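Local coordinates for enterobactin synthetase component F-related protein (Vibrio cholerae serotype O1, PDB 4OXI) that is an adenylation-domain enzyme that probably uses ATP to activate glycine as glycyl-adenylate, in a pathway that modifies lipopolysaccharide and gives resistance to antimicrobial peptides, at residues W92-L103 with A116-L127. Numbering follows the deposited sequence.
Sequences WHLQGVQRVAIL and ASYLGGMTYIPL
Met122 pushes its thioether between the end of one helix and the start of a strand: CE lies 3.4 Å from Trp92 CE3 and also touches Val97 CG1 and Val100 CG2. A bend at the last torsion (chi3 47°) turns this methyl toward the indole, while SD makes oblique Met-aromatic contacts with Trp92 and His93. Val100 CG2 sits over the centre of one indole face, and Ala116 CB packs 3.6 Å from Trp92 CZ3. His93 NE2 donates to a lone pair of Gly120 O, 2.8 Å away and almost in the imidazole plane, tying together the ends of helices 78-95 and 108-119. Both helices finish in Schellman motifs, with Gly96 and Gly121 at positive phi. Beyond them, strands 99-102 and 123-126 pair in parallel as the two strands of a right-handed beta-alpha-beta crossover through helix 108-119, within the parallel sheet that strand 216-222 continues beyond 123-126. Bonds from Thr123 N to Gln98 O (2.8 Å) through Leu127 N to Ile102 O (3.0 Å) join them. Bent at chi2 (63°), Gln98 brings NE2 within 2.9 Å of Thr123 OG1, which lies in its amide plane; a water links that hydroxyl to Arg99 NE. Farther out, Tyr216 O also bonds Thr123 OG1, Thr143 O holds Arg99 NH1, and Tyr172 meets the Trp92 ring edge-to-face.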
# COMPACT_ATOMS: atom_id res chain seq x y z
N TRP A 92 12.33 5.65 -21.56
CA TRP A 92 13.00 5.95 -20.28
C TRP A 92 14.44 5.42 -20.22
O TRP A 92 15.31 6.09 -19.69
CB TRP A 92 12.20 5.37 -19.11
CG TRP A 92 10.92 6.08 -18.89
CD1 TRP A 92 10.60 7.34 -19.29
CD2 TRP A 92 9.75 5.56 -18.22
NE1 TRP A 92 9.32 7.65 -18.91
CE2 TRP A 92 8.77 6.57 -18.25
CE3 TRP A 92 9.45 4.35 -17.60
CZ2 TRP A 92 7.51 6.41 -17.68
CZ3 TRP A 92 8.19 4.18 -17.02
CH2 TRP A 92 7.23 5.21 -17.07
N HIS A 93 14.68 4.21 -20.73
CA HIS A 93 16.03 3.66 -20.82
C HIS A 93 16.95 4.56 -21.64
O HIS A 93 18.08 4.84 -21.23
CB HIS A 93 16.01 2.27 -21.45
CG HIS A 93 15.58 1.19 -20.51
ND1 HIS A 93 15.38 -0.11 -20.91
CD2 HIS A 93 15.31 1.22 -19.18
CE1 HIS A 93 15.02 -0.84 -19.87
NE2 HIS A 93 14.96 -0.06 -18.81
N LEU A 94 16.47 5.01 -22.79
CA LEU A 94 17.24 5.90 -23.65
C LEU A 94 17.46 7.24 -22.99
O LEU A 94 18.46 7.91 -23.26
CB LEU A 94 16.53 6.09 -24.99
CG LEU A 94 16.34 4.78 -25.76
CD1 LEU A 94 15.70 5.07 -27.11
CD2 LEU A 94 17.66 4.05 -25.95
N GLN A 95 16.54 7.65 -22.13
CA GLN A 95 16.67 8.90 -21.38
C GLN A 95 17.56 8.74 -20.16
O GLN A 95 17.95 9.72 -19.54
CB GLN A 95 15.30 9.41 -20.93
CG GLN A 95 14.46 10.03 -22.04
CD GLN A 95 15.03 11.35 -22.51
OE1 GLN A 95 15.63 11.43 -23.58
NE2 GLN A 95 14.87 12.38 -21.71
N GLY A 96 17.86 7.50 -19.78
CA GLY A 96 18.64 7.27 -18.57
C GLY A 96 17.87 7.59 -17.30
O GLY A 96 18.45 8.02 -16.30
N VAL A 97 16.55 7.38 -17.36
CA VAL A 97 15.67 7.57 -16.22
C VAL A 97 15.71 6.31 -15.38
O VAL A 97 15.62 5.22 -15.92
CB VAL A 97 14.22 7.78 -16.71
CG1 VAL A 97 13.25 7.79 -15.54
CG2 VAL A 97 14.11 9.09 -17.47
N GLN A 98 15.84 6.46 -14.06
CA GLN A 98 15.74 5.31 -13.16
C GLN A 98 14.48 5.38 -12.30
O GLN A 98 13.83 4.36 -12.04
CB GLN A 98 16.98 5.20 -12.26
CG GLN A 98 16.82 4.15 -11.14
CD GLN A 98 16.64 2.72 -11.67
OE1 GLN A 98 17.26 2.34 -12.67
NE2 GLN A 98 15.80 1.93 -11.00
N ARG A 99 14.12 6.59 -11.86
CA ARG A 99 12.97 6.77 -10.98
C ARG A 99 11.87 7.60 -11.64
O ARG A 99 12.13 8.70 -12.14
CB ARG A 99 13.40 7.41 -9.65
CG ARG A 99 14.48 6.60 -8.90
CD ARG A 99 14.77 7.19 -7.53
NE ARG A 99 15.66 6.32 -6.76
CZ ARG A 99 16.13 6.62 -5.55
NH1 ARG A 99 15.79 7.75 -4.97
NH2 ARG A 99 16.94 5.78 -4.94
N VAL A 100 10.65 7.08 -11.64
CA VAL A 100 9.53 7.82 -12.20
C VAL A 100 8.45 8.00 -11.16
O VAL A 100 8.00 7.03 -10.54
CB VAL A 100 8.91 7.09 -13.41
CG1 VAL A 100 7.76 7.92 -13.99
CG2 VAL A 100 9.95 6.89 -14.47
N ALA A 101 8.01 9.23 -10.97
CA ALA A 101 6.89 9.48 -10.08
C ALA A 101 5.59 9.40 -10.86
O ALA A 101 5.53 9.78 -12.03
CB ALA A 101 7.02 10.82 -9.42
N ILE A 102 4.55 8.88 -10.23
CA ILE A 102 3.30 8.65 -10.95
C ILE A 102 2.18 9.48 -10.35
O ILE A 102 1.74 9.20 -9.23
CB ILE A 102 2.93 7.16 -10.95
CG1 ILE A 102 4.09 6.34 -11.53
CG2 ILE A 102 1.65 6.94 -11.76
CD1 ILE A 102 3.74 4.92 -11.84
N LEU A 103 1.74 10.50 -11.08
CA LEU A 103 0.72 11.43 -10.60
C LEU A 103 -0.67 10.92 -10.98
O LEU A 103 -1.67 11.13 -10.28
CB LEU A 103 0.95 12.82 -11.22
CG LEU A 103 0.10 14.01 -10.74
CD1 LEU A 103 0.46 14.39 -9.31
CD2 LEU A 103 0.28 15.21 -11.67
N ALA A 116 5.55 -0.62 -17.07
CA ALA A 116 6.73 -0.14 -17.77
C ALA A 116 7.91 -0.12 -16.82
O ALA A 116 9.03 -0.48 -17.19
CB ALA A 116 6.49 1.28 -18.34
N SER A 117 7.67 0.34 -15.60
CA SER A 117 8.75 0.42 -14.63
C SER A 117 9.22 -0.96 -14.23
O SER A 117 10.43 -1.22 -14.13
CB SER A 117 8.32 1.21 -13.40
OG SER A 117 9.30 1.05 -12.38
N TYR A 118 8.27 -1.87 -13.99
CA TYR A 118 8.64 -3.23 -13.63
C TYR A 118 9.42 -3.93 -14.76
O TYR A 118 10.48 -4.50 -14.54
CB TYR A 118 7.42 -4.09 -13.23
CG TYR A 118 7.86 -5.50 -12.97
CD1 TYR A 118 8.44 -5.85 -11.76
CD2 TYR A 118 7.78 -6.48 -13.96
CE1 TYR A 118 8.90 -7.13 -11.51
CE2 TYR A 118 8.24 -7.77 -13.72
CZ TYR A 118 8.80 -8.08 -12.50
OH TYR A 118 9.26 -9.35 -12.25
N LEU A 119 8.86 -3.89 -15.97
CA LEU A 119 9.46 -4.58 -17.11
C LEU A 119 10.85 -4.04 -17.42
O LEU A 119 11.74 -4.79 -17.84
CB LEU A 119 8.56 -4.45 -18.33
CG LEU A 119 7.25 -5.25 -18.24
CD1 LEU A 119 6.36 -4.98 -19.44
CD2 LEU A 119 7.54 -6.74 -18.15
N GLY A 120 11.05 -2.74 -17.18
CA GLY A 120 12.31 -2.09 -17.47
C GLY A 120 13.32 -2.01 -16.32
O GLY A 120 14.36 -1.37 -16.45
N GLY A 121 13.02 -2.65 -15.18
CA GLY A 121 13.94 -2.60 -14.06
C GLY A 121 14.08 -1.24 -13.39
O GLY A 121 15.08 -0.93 -12.75
N MET A 122 13.07 -0.40 -13.53
CA MET A 122 13.13 0.93 -12.94
C MET A 122 12.39 1.03 -11.61
O MET A 122 11.95 0.01 -11.06
CB MET A 122 12.66 1.96 -13.96
CG MET A 122 13.66 2.03 -15.13
SD MET A 122 13.00 2.83 -16.57
CE MET A 122 12.29 4.24 -15.71
N THR A 123 12.31 2.25 -11.07
CA THR A 123 11.71 2.47 -9.75
C THR A 123 10.54 3.42 -9.89
O THR A 123 10.70 4.52 -10.43
CB THR A 123 12.71 3.16 -8.79
OG1 THR A 123 13.98 2.49 -8.85
CG2 THR A 123 12.19 3.16 -7.36
N TYR A 124 9.36 3.02 -9.41
CA TYR A 124 8.24 3.94 -9.47
C TYR A 124 7.87 4.50 -8.10
O TYR A 124 8.07 3.85 -7.07
CB TYR A 124 7.03 3.36 -10.22
CG TYR A 124 6.13 2.41 -9.46
CD1 TYR A 124 5.05 2.88 -8.73
CD2 TYR A 124 6.34 1.02 -9.53
CE1 TYR A 124 4.20 2.01 -8.04
CE2 TYR A 124 5.49 0.13 -8.84
CZ TYR A 124 4.43 0.64 -8.12
OH TYR A 124 3.60 -0.23 -7.46
N ILE A 125 7.36 5.72 -8.11
CA ILE A 125 7.01 6.44 -6.90
C ILE A 125 5.59 6.99 -7.03
O ILE A 125 5.36 8.01 -7.67
CB ILE A 125 7.98 7.61 -6.68
CG1 ILE A 125 9.43 7.11 -6.77
CG2 ILE A 125 7.73 8.29 -5.31
CD1 ILE A 125 10.42 8.19 -7.04
N PRO A 126 4.61 6.29 -6.44
CA PRO A 126 3.25 6.79 -6.61
C PRO A 126 3.01 8.03 -5.76
O PRO A 126 3.45 8.06 -4.61
CB PRO A 126 2.39 5.61 -6.11
CG PRO A 126 3.26 4.87 -5.15
CD PRO A 126 4.68 5.04 -5.67
N LEU A 127 2.33 9.03 -6.31
CA LEU A 127 2.07 10.26 -5.58
C LEU A 127 0.62 10.26 -5.09
O LEU A 127 -0.28 9.84 -5.82
CB LEU A 127 2.29 11.46 -6.50
CG LEU A 127 3.68 11.59 -7.11
CD1 LEU A 127 3.75 12.72 -8.16
CD2 LEU A 127 4.72 11.83 -6.01
O HOH W 1 16.05 3.61 -7.66
O HOH W 2 -1.61 11.68 -7.67